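Local coordinates for hypothetical protein yfcE (Escherichia coli, PDB 1SU1) that is of unconfirmed function but belongs to the calcineurin-like phosphoesterase superfamily and binds two zinc ions, at residues A180-L185 and N196-I201; E136-L141 and G161-F166; M26-A31 and Q116-E121. One frame throughout, in Å; residues are numbered along the deposited sequence.

How the contacts relate
Followed from the N terminus, the three contacts come in series, and none nests in or crosses another. Contact 3 comes first: segment 26-31, mostly strand, meets 116-121 after 84 intervening residues, facing one sheet with the other. Contact 2 then closes a shorter loop of 19 residues, laying the loop 136-141 against a face of the second sheet, at strand 163-167. Contact 1, the last, spans ten residues at the far edge of the first sheet. The three are joined through their strands: L185 N probably hydrogen-bonds to L28 O (2.7 Å), linking contacts 1 and 3, while F166 of contact 2 packs on F30 and G183, bridging the two sheets.

Contact 1: residues A180-L185 and N196-I201; sequences ASYGML and NDQSII
S181 and I201 supply the apolar half of this contact, and Y182 and Q198 the polar-looking half. Between S181 and I201 the touching atoms are S181 CB and I201 CD1, 3.7 Å apart. I201 gets there by an extended chain: with chi2 at 173°, CD1 stretches away from the backbone until it meets the serine methylene. The hydroxyl takes no part in this packing, for S181 OG is hydrogen-bonded to the carbonyl oxygen of P168.

The second pair is polar in composition but not a hydrogen bond. Y182 OH lies 3.6 Å from Q198 OE1 and 3.8 Å from Q198 CG, so the phenol end rests against the glutamine chain as a van der Waals neighbour. Ring and amide planes are turned 35° against each other, and the two side chains cross obliquely. S181 and Y182 leave their strand on opposite faces, which is why the two meetings are separate. On the tyrosine's face helix 38-51 comes in, with L47 touching both Y182 and Q198 and R43 adding to the packing on Q198.

No backbone bond joins 180-185 to 196-201 because strand 189-194 runs between them. That strand pairs with the first segment, Y182 to I193 and M184 to S191, and V192 packs on S181. The contact therefore bridges across an intervening strand, from 181-186 to the loop before strand 200-205 and the start of that strand, the outermost of the sheet within this chain. It belongs to the antiparallel meander 181-186, 189-194, 200-205 that ends the mixed sheet, one layer of the calcineurin-like phosphoesterase sandwich.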
loop_
_atom_site.group_PDB
_atom_site.type_symbol
_atom_site.label_atom_id
_atom_site.label_comp_id
_atom_site.label_asym_id
_atom_site.label_seq_id
_atom_site.Cartn_x
_atom_site.Cartn_y
_atom_site.Cartn_z
ATOM N N ALA A 180 24.986 19.779 9.002
ATOM C CA ALA A 180 24.503 18.742 8.103
ATOM C C ALA A 180 25.312 17.512 8.515
ATOM O O ALA A 180 26.517 17.636 8.792
ATOM C CB ALA A 180 24.800 19.117 6.660
ATOM N N SER A 181 24.678 16.338 8.558
ATOM C CA SER A 181 25.385 15.127 8.992
ATOM C C SER A 181 25.061 13.807 8.285
ATOM O O SER A 181 24.125 13.718 7.498
ATOM C CB SER A 181 25.175 14.938 10.499
ATOM O OG SER A 181 23.802 15.106 10.854
ATOM N N TYR A 182 25.885 12.798 8.564
ATOM C CA TYR A 182 25.716 11.454 8.036
ATOM C C TYR A 182 26.034 10.511 9.189
ATOM O O TYR A 182 26.328 10.970 10.290
ATOM C CB TYR A 182 26.631 11.181 6.828
ATOM C CG TYR A 182 28.123 11.110 7.096
ATOM C CD1 TYR A 182 28.856 12.256 7.417
ATOM C CD2 TYR A 182 28.817 9.906 6.946
ATOM C CE1 TYR A 182 30.247 12.202 7.581
ATOM C CE2 TYR A 182 30.200 9.840 7.108
ATOM C CZ TYR A 182 30.908 10.994 7.420
ATOM O OH TYR A 182 32.272 10.930 7.565
ATOM N N GLY A 183 25.971 9.202 8.957
ATOM C CA GLY A 183 26.244 8.273 10.041
ATOM C C GLY A 183 27.121 7.122 9.619
ATOM O O GLY A 183 27.309 6.874 8.434
ATOM N N MET A 184 27.670 6.415 10.595
ATOM C CA MET A 184 28.545 5.292 10.299
ATOM C C MET A 184 28.454 4.231 11.391
ATOM O O MET A 184 28.226 4.543 12.558
ATOM C CB MET A 184 30.003 5.777 10.197
ATOM C CG MET A 184 30.966 4.807 9.524
ATOM S SD MET A 184 30.830 4.815 7.717
ATOM C CE MET A 184 30.645 6.565 7.402
ATOM N N LEU A 185 28.618 2.976 10.994
ATOM C CA LEU A 185 28.626 1.870 11.940
ATOM C C LEU A 185 29.999 1.267 11.722
ATOM O O LEU A 185 30.336 0.886 10.602
ATOM C CB LEU A 185 27.543 0.832 11.598
ATOM C CG LEU A 185 27.265 -0.404 12.489
ATOM C CD1 LEU A 185 27.703 -1.672 11.776
ATOM C CD2 LEU A 185 27.933 -0.281 13.843
ATOM N N ASN A 196 30.806 18.506 6.716
ATOM C CA ASN A 196 31.927 19.354 6.321
ATOM C C ASN A 196 33.205 19.028 7.108
ATOM O O ASN A 196 34.204 18.604 6.537
ATOM C CB ASN A 196 31.569 20.845 6.494
ATOM C CG ASN A 196 30.889 21.148 7.826
ATOM O OD1 ASN A 196 31.257 20.605 8.864
ATOM N ND2 ASN A 196 29.900 22.046 7.797
ATOM N N ASP A 197 33.136 19.214 8.420
ATOM C CA ASP A 197 34.243 19.010 9.351
ATOM C C ASP A 197 34.697 17.563 9.527
ATOM O O ASP A 197 35.882 17.294 9.761
ATOM C CB ASP A 197 33.826 19.525 10.732
ATOM C CG ASP A 197 34.569 20.769 11.143
ATOM O OD1 ASP A 197 33.920 21.736 11.595
ATOM O OD2 ASP A 197 35.817 20.787 11.022
ATOM N N GLN A 198 33.740 16.641 9.444
ATOM C CA GLN A 198 33.980 15.214 9.689
ATOM C C GLN A 198 34.217 15.050 11.183
ATOM O O GLN A 198 34.902 14.139 11.621
ATOM C CB GLN A 198 35.178 14.680 8.899
ATOM C CG GLN A 198 34.776 13.841 7.696
ATOM C CD GLN A 198 35.877 12.911 7.212
ATOM O OE1 GLN A 198 35.753 11.687 7.308
ATOM N NE2 GLN A 198 36.958 13.485 6.683
ATOM N N SER A 199 33.642 15.962 11.957
ATOM C CA SER A 199 33.766 15.926 13.402
ATOM C C SER A 199 32.575 15.163 13.991
ATOM O O SER A 199 31.485 15.149 13.405
ATOM C CB SER A 199 33.818 17.346 13.968
ATOM O OG SER A 199 32.694 18.103 13.582
ATOM N N ILE A 200 32.795 14.540 15.149
ATOM C CA ILE A 200 31.779 13.747 15.830
ATOM C C ILE A 200 30.698 14.570 16.523
ATOM O O ILE A 200 30.981 15.296 17.477
ATOM C CB ILE A 200 32.408 12.840 16.904
ATOM C CG1 ILE A 200 33.572 12.037 16.314
ATOM C CG2 ILE A 200 31.328 11.929 17.492
ATOM C CD1 ILE A 200 33.221 11.165 15.122
ATOM N N ILE A 201 29.458 14.433 16.059
ATOM C CA ILE A 201 28.331 15.155 16.649
ATOM C C ILE A 201 27.725 14.343 17.799
ATOM O O ILE A 201 27.260 14.898 18.798
ATOM C CB ILE A 201 27.249 15.422 15.585
ATOM C CG1 ILE A 201 27.804 16.381 14.527
ATOM C CG2 ILE A 201 25.993 15.997 16.236
ATOM C CD1 ILE A 201 26.890 16.586 13.338
#

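Contact 2: residues E136-L141 and G161-F166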
loop_
_atom_site.group_PDB
_atom_site.type_symbol
_atom_site.label_atom_id
_atom_site.label_comp_id
_atom_site.label_asym_id
_atom_site.label_seq_id
_atom_site.Cartn_x
_atom_site.Cartn_y
_atom_site.Cartn_z
ATOM N N GLU A 136 8.222 7.652 18.622
ATOM C CA GLU A 136 6.894 7.709 19.215
ATOM C C GLU A 136 5.962 6.575 18.803
ATOM O O GLU A 136 4.769 6.608 19.093
ATOM C CB GLU A 136 6.261 9.058 18.906
ATOM C CG GLU A 136 7.076 10.205 19.473
ATOM C CD GLU A 136 6.442 11.551 19.229
ATOM O OE1 GLU A 136 7.067 12.567 19.596
ATOM O OE2 GLU A 136 5.320 11.593 18.675
ATOM N N ASN A 137 6.517 5.579 18.123
ATOM C CA ASN A 137 5.770 4.402 17.699
ATOM C C ASN A 137 6.792 3.307 17.426
ATOM O O ASN A 137 7.108 2.995 16.273
ATOM C CB ASN A 137 4.973 4.671 16.432
ATOM C CG ASN A 137 4.064 3.503 16.077
ATOM O OD1 ASN A 137 3.713 3.297 14.916
ATOM N ND2 ASN A 137 3.679 2.731 17.089
ATOM N N LEU A 138 7.298 2.729 18.506
ATOM C CA LEU A 138 8.326 1.706 18.453
ATOM C C LEU A 138 7.948 0.337 17.910
ATOM O O LEU A 138 6.885 -0.196 18.211
ATOM C CB LEU A 138 8.918 1.519 19.853
ATOM C CG LEU A 138 9.517 2.767 20.511
ATOM C CD1 LEU A 138 9.979 2.448 21.934
ATOM C CD2 LEU A 138 10.679 3.258 19.670
ATOM N N PRO A 139 8.818 -0.239 17.073
ATOM C CA PRO A 139 8.560 -1.563 16.515
ATOM C C PRO A 139 8.861 -2.482 17.692
ATOM O O PRO A 139 9.451 -2.041 18.677
ATOM C CB PRO A 139 9.624 -1.697 15.431
ATOM C CG PRO A 139 9.885 -0.297 15.025
ATOM C CD PRO A 139 9.915 0.418 16.344
ATOM N N ALA A 140 8.463 -3.743 17.615
ATOM C CA ALA A 140 8.753 -4.658 18.708
ATOM C C ALA A 140 10.220 -5.042 18.568
ATOM O O ALA A 140 10.637 -5.541 17.529
ATOM C CB ALA A 140 7.859 -5.897 18.615
ATOM N N LEU A 141 11.006 -4.809 19.608
ATOM C CA LEU A 141 12.432 -5.128 19.554
ATOM C C LEU A 141 12.917 -5.753 20.847
ATOM O O LEU A 141 12.316 -5.566 21.901
ATOM C CB LEU A 141 13.254 -3.853 19.258
ATOM C CG LEU A 141 12.977 -3.150 17.925
ATOM C CD1 LEU A 141 13.668 -1.787 17.893
ATOM C CD2 LEU A 141 13.465 -4.025 16.784
ATOM N N GLY A 161 16.012 3.561 27.375
ATOM C CA GLY A 161 15.338 2.434 27.987
ATOM C C GLY A 161 16.169 1.180 27.803
ATOM O O GLY A 161 17.300 1.102 28.285
ATOM N N GLU A 162 15.621 0.208 27.081
ATOM C CA GLU A 162 16.313 -1.051 26.846
ATOM C C GLU A 162 16.870 -1.203 25.432
ATOM O O GLU A 162 17.544 -2.194 25.127
ATOM C CB GLU A 162 15.385 -2.225 27.167
ATOM C CG GLU A 162 14.015 -2.173 26.501
ATOM C CD GLU A 162 13.114 -1.075 27.059
ATOM O OE1 GLU A 162 13.276 0.102 26.668
ATOM O OE2 GLU A 162 12.243 -1.392 27.898
ATOM N N ILE A 163 16.589 -0.235 24.566
ATOM C CA ILE A 163 17.104 -0.293 23.204
ATOM C C ILE A 163 17.908 0.963 22.878
ATOM O O ILE A 163 17.923 1.924 23.648
ATOM C CB ILE A 163 15.972 -0.439 22.152
ATOM C CG1 ILE A 163 14.999 0.737 22.261
ATOM C CG2 ILE A 163 15.254 -1.774 22.339
ATOM C CD1 ILE A 163 14.120 0.918 21.034
ATOM N N PHE A 164 18.566 0.945 21.725
ATOM C CA PHE A 164 19.370 2.073 21.279
ATOM C C PHE A 164 18.662 2.810 20.147
ATOM O O PHE A 164 18.077 2.183 19.264
ATOM C CB PHE A 164 20.727 1.581 20.761
ATOM C CG PHE A 164 21.601 0.963 21.811
ATOM C CD1 PHE A 164 22.221 1.754 22.776
ATOM C CD2 PHE A 164 21.820 -0.414 21.826
ATOM C CE1 PHE A 164 23.051 1.181 23.748
ATOM C CE2 PHE A 164 22.642 -1.000 22.789
ATOM C CZ PHE A 164 23.264 -0.199 23.757
ATOM N N HIS A 165 18.706 4.137 20.177
ATOM C CA HIS A 165 18.122 4.952 19.111
ATOM C C HIS A 165 19.289 5.589 18.347
ATOM O O HIS A 165 20.251 6.079 18.963
ATOM C CB HIS A 165 17.236 6.073 19.668
ATOM C CG HIS A 165 15.944 5.603 20.257
ATOM N ND1 HIS A 165 14.874 6.449 20.459
ATOM C CD2 HIS A 165 15.557 4.392 20.723
ATOM C CE1 HIS A 165 13.887 5.782 21.025
ATOM N NE2 HIS A 165 14.276 4.531 21.197
ATOM N N PHE A 166 19.206 5.587 17.019
ATOM C CA PHE A 166 20.247 6.185 16.195
ATOM C C PHE A 166 19.627 6.889 14.983
ATOM O O PHE A 166 18.898 6.264 14.206
ATOM C CB PHE A 166 21.254 5.128 15.726
ATOM C CG PHE A 166 22.354 5.690 14.857
ATOM C CD1 PHE A 166 23.295 6.585 15.379
ATOM C CD2 PHE A 166 22.437 5.346 13.511
ATOM C CE1 PHE A 166 24.300 7.126 14.568
ATOM C CE2 PHE A 166 23.436 5.882 12.693
ATOM C CZ PHE A 166 24.370 6.773 13.224
#
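L138 and L141 meet I163 where a long connection of the calcineurin-like phosphoesterase fold lies over one face of its second sheet. That connection joins the parallel strands 124-128 and 146-148 and begins with the zinc ligand H129. Segment 136-141 within it has no regular secondary structure and forms no hydrogen bond to strand 163-167. The approach is purely by side chains, the nearest pair of CA atoms, L141 CA and I163 CA, being 7.7 Å apart.

I163 is the shared partner. Its CG1 branch stands between the backbone N and the carbonyl carbon (chi1 59°), and the extended remainder carries the terminal methyl out to the loop. There I163 CD1 is approached by L141 CD1 at 4.2 Å and, from a direction at about a right angle to that, more loosely by L138 CD2 at 4.4 Å. The side chains of L141 and I163 themselves cross roughly at right angles.

Further sheet residues join the packing: L138 also rests on L147 of the central strand 146-148, and L141 on F126 and on the side chain of R124, both of strand 124-128. F164 points to the other side of strand 163-167, where it packs against V146 and I206. A140 touches H108 of the second subunit, so the connection reaches the subunit interface.

The remaining meeting involves the imidazole of H165, whose strand neighbours V156 and R160 pack on it. Its ring lies obliquely to L138, and H165 NE2 is 4.1 Å from L138 CD2, a methyl-to-ring contact.

Contact 3: residues M26-A31 and Q116-E121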
loop_
_atom_site.group_PDB
_atom_site.type_symbol
_atom_site.label_atom_id
_atom_site.label_comp_id
_atom_site.label_asym_id
_atom_site.label_seq_id
_atom_site.Cartn_x
_atom_site.Cartn_y
_atom_site.Cartn_z
ATOM N N MET A 26 31.496 -5.699 10.568
ATOM C CA MET A 26 30.431 -4.998 9.848
ATOM C C MET A 26 30.654 -3.484 9.787
ATOM O O MET A 26 30.727 -2.821 10.822
ATOM C CB MET A 26 29.081 -5.270 10.521
ATOM C CG MET A 26 27.876 -4.667 9.813
ATOM S SD MET A 26 26.855 -5.912 9.021
ATOM C CE MET A 26 26.802 -5.304 7.347
ATOM N N LYS A 27 30.732 -2.936 8.575
ATOM C CA LYS A 27 30.926 -1.500 8.406
ATOM C C LYS A 27 29.882 -0.899 7.470
ATOM O O LYS A 27 29.783 -1.283 6.315
ATOM C CB LYS A 27 32.336 -1.213 7.870
ATOM C CG LYS A 27 32.711 0.262 7.887
ATOM C CD LYS A 27 34.197 0.472 7.603
ATOM C CE LYS A 27 34.563 1.948 7.686
ATOM N NZ LYS A 27 36.028 2.175 7.519
ATOM N N LEU A 28 29.119 0.066 7.964
ATOM C CA LEU A 28 28.097 0.690 7.139
ATOM C C LEU A 28 28.062 2.213 7.249
ATOM O O LEU A 28 28.336 2.775 8.304
ATOM C CB LEU A 28 26.713 0.152 7.526
ATOM C CG LEU A 28 26.529 -1.361 7.673
ATOM C CD1 LEU A 28 25.223 -1.629 8.420
ATOM C CD2 LEU A 28 26.548 -2.023 6.323
ATOM N N MET A 29 27.704 2.868 6.149
ATOM C CA MET A 29 27.564 4.315 6.125
ATOM C C MET A 29 26.074 4.625 5.954
ATOM O O MET A 29 25.384 3.954 5.195
ATOM C CB MET A 29 28.351 4.923 4.961
ATOM C CG MET A 29 28.260 6.450 4.918
ATOM S SD MET A 29 29.330 7.210 3.651
ATOM C CE MET A 29 28.621 8.846 3.593
ATOM N N PHE A 30 25.596 5.646 6.656
ATOM C CA PHE A 30 24.200 6.063 6.598
ATOM C C PHE A 30 24.033 7.505 6.134
ATOM O O PHE A 30 24.769 8.392 6.563
ATOM C CB PHE A 30 23.537 5.953 7.977
ATOM C CG PHE A 30 23.632 4.590 8.598
ATOM C CD1 PHE A 30 24.802 4.184 9.238
ATOM C CD2 PHE A 30 22.548 3.706 8.549
ATOM C CE1 PHE A 30 24.893 2.916 9.825
ATOM C CE2 PHE A 30 22.629 2.443 9.127
ATOM C CZ PHE A 30 23.801 2.044 9.768
ATOM N N ALA A 31 23.053 7.725 5.265
ATOM C CA ALA A 31 22.715 9.050 4.763
ATOM C C ALA A 31 21.183 9.125 4.815
ATOM O O ALA A 31 20.505 8.167 4.434
ATOM C CB ALA A 31 23.201 9.211 3.328
ATOM N N GLN A 116 13.940 -2.685 6.753
ATOM C CA GLN A 116 14.851 -3.774 6.409
ATOM C C GLN A 116 15.703 -4.030 7.650
ATOM O O GLN A 116 15.612 -3.281 8.628
ATOM C CB GLN A 116 15.704 -3.428 5.178
ATOM C CG GLN A 116 14.859 -3.157 3.930
ATOM C CD GLN A 116 15.614 -3.282 2.616
ATOM O OE1 GLN A 116 16.077 -4.361 2.251
ATOM N NE2 GLN A 116 15.730 -2.173 1.891
ATOM N N GLN A 117 16.515 -5.082 7.632
ATOM C CA GLN A 117 17.295 -5.428 8.820
ATOM C C GLN A 117 18.778 -5.717 8.627
ATOM O O GLN A 117 19.218 -6.143 7.558
ATOM C CB GLN A 117 16.712 -6.689 9.473
ATOM C CG GLN A 117 15.209 -6.780 9.486
ATOM C CD GLN A 117 14.603 -5.960 10.578
ATOM O OE1 GLN A 117 15.019 -6.045 11.733
ATOM N NE2 GLN A 117 13.598 -5.163 10.231
ATOM N N VAL A 118 19.519 -5.543 9.717
ATOM C CA VAL A 118 20.938 -5.845 9.751
ATOM C C VAL A 118 21.112 -6.705 10.989
ATOM O O VAL A 118 20.678 -6.323 12.074
ATOM C CB VAL A 118 21.816 -4.582 9.916
ATOM C CG1 VAL A 118 23.283 -4.997 9.979
ATOM C CG2 VAL A 118 21.579 -3.617 8.760
ATOM N N LEU A 119 21.743 -7.862 10.838
ATOM C CA LEU A 119 21.960 -8.743 11.981
ATOM C C LEU A 119 23.434 -8.830 12.384
ATOM O O LEU A 119 24.291 -9.193 11.580
ATOM C CB LEU A 119 21.448 -10.160 11.676
ATOM C CG LEU A 119 19.962 -10.371 11.348
ATOM C CD1 LEU A 119 19.691 -11.873 11.279
ATOM C CD2 LEU A 119 19.082 -9.725 12.399
ATOM N N LEU A 120 23.722 -8.502 13.636
ATOM C CA LEU A 120 25.086 -8.586 14.134
ATOM C C LEU A 120 25.232 -9.918 14.866
ATOM O O LEU A 120 24.542 -10.879 14.527
ATOM C CB LEU A 120 25.379 -7.404 15.059
ATOM C CG LEU A 120 25.167 -6.049 14.370
ATOM C CD1 LEU A 120 25.713 -4.929 15.240
ATOM C CD2 LEU A 120 25.867 -6.048 13.005
ATOM N N GLU A 121 26.121 -9.994 15.854
ATOM C CA GLU A 121 26.315 -11.244 16.590
ATOM C C GLU A 121 25.116 -11.600 17.453
ATOM O O GLU A 121 24.575 -12.699 17.363
ATOM C CB GLU A 121 27.538 -11.171 17.504
ATOM C CG GLU A 121 28.883 -11.341 16.826
ATOM C CD GLU A 121 29.944 -11.840 17.799
ATOM O OE1 GLU A 121 29.864 -11.488 18.998
ATOM O OE2 GLU A 121 30.857 -12.575 17.364
#
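M26 CA and L120 CA, the nearest CA pair between segments from different sheets, lie 7.7 Å apart, with no hydrogen bond crossing between the backbones. Side chains fill that separation.

M26 does the most bridging. Its CG stands anti to the backbone N (chi1 -176°), and the chain then bends at both following torsions, so that the sulfur reaches V118 on the opposite strand. M26 SD touches V118 CG1 at 3.8 Å, the closest approach in the contact. The stem of the same side chain is met by a leucine methyl, M26 CG lying 4.0 Å from L120 CD2. The two side chains cross at about a right angle, and L120 CD2 also lies 4.1 Å from M26 SD.

L28, two residues along the strand, meets V118 tip to tip. Its CD1 is equally far from both valine methyls, with L28 CD1 4.2 Å from V118 CG1 and from V118 CG2. V118 thus presents its forked end to two residues, CG1 being shared by M26 and L28. All of these interactions are apolar, and the contact is buried.

In the fold this is the interior between the two sheets of the sandwich. F30 continues the facing row, packing on L127 and P168, while M29 points the other way, onto V44, L47 and F48 of helix 38-51. Strand 115-119 is the edge of its sheet within the chain, but Q117 and V118 pair in parallel with a strand of the second subunit, whose L119 packs on L28 and V118, so the sheet continues across the interface.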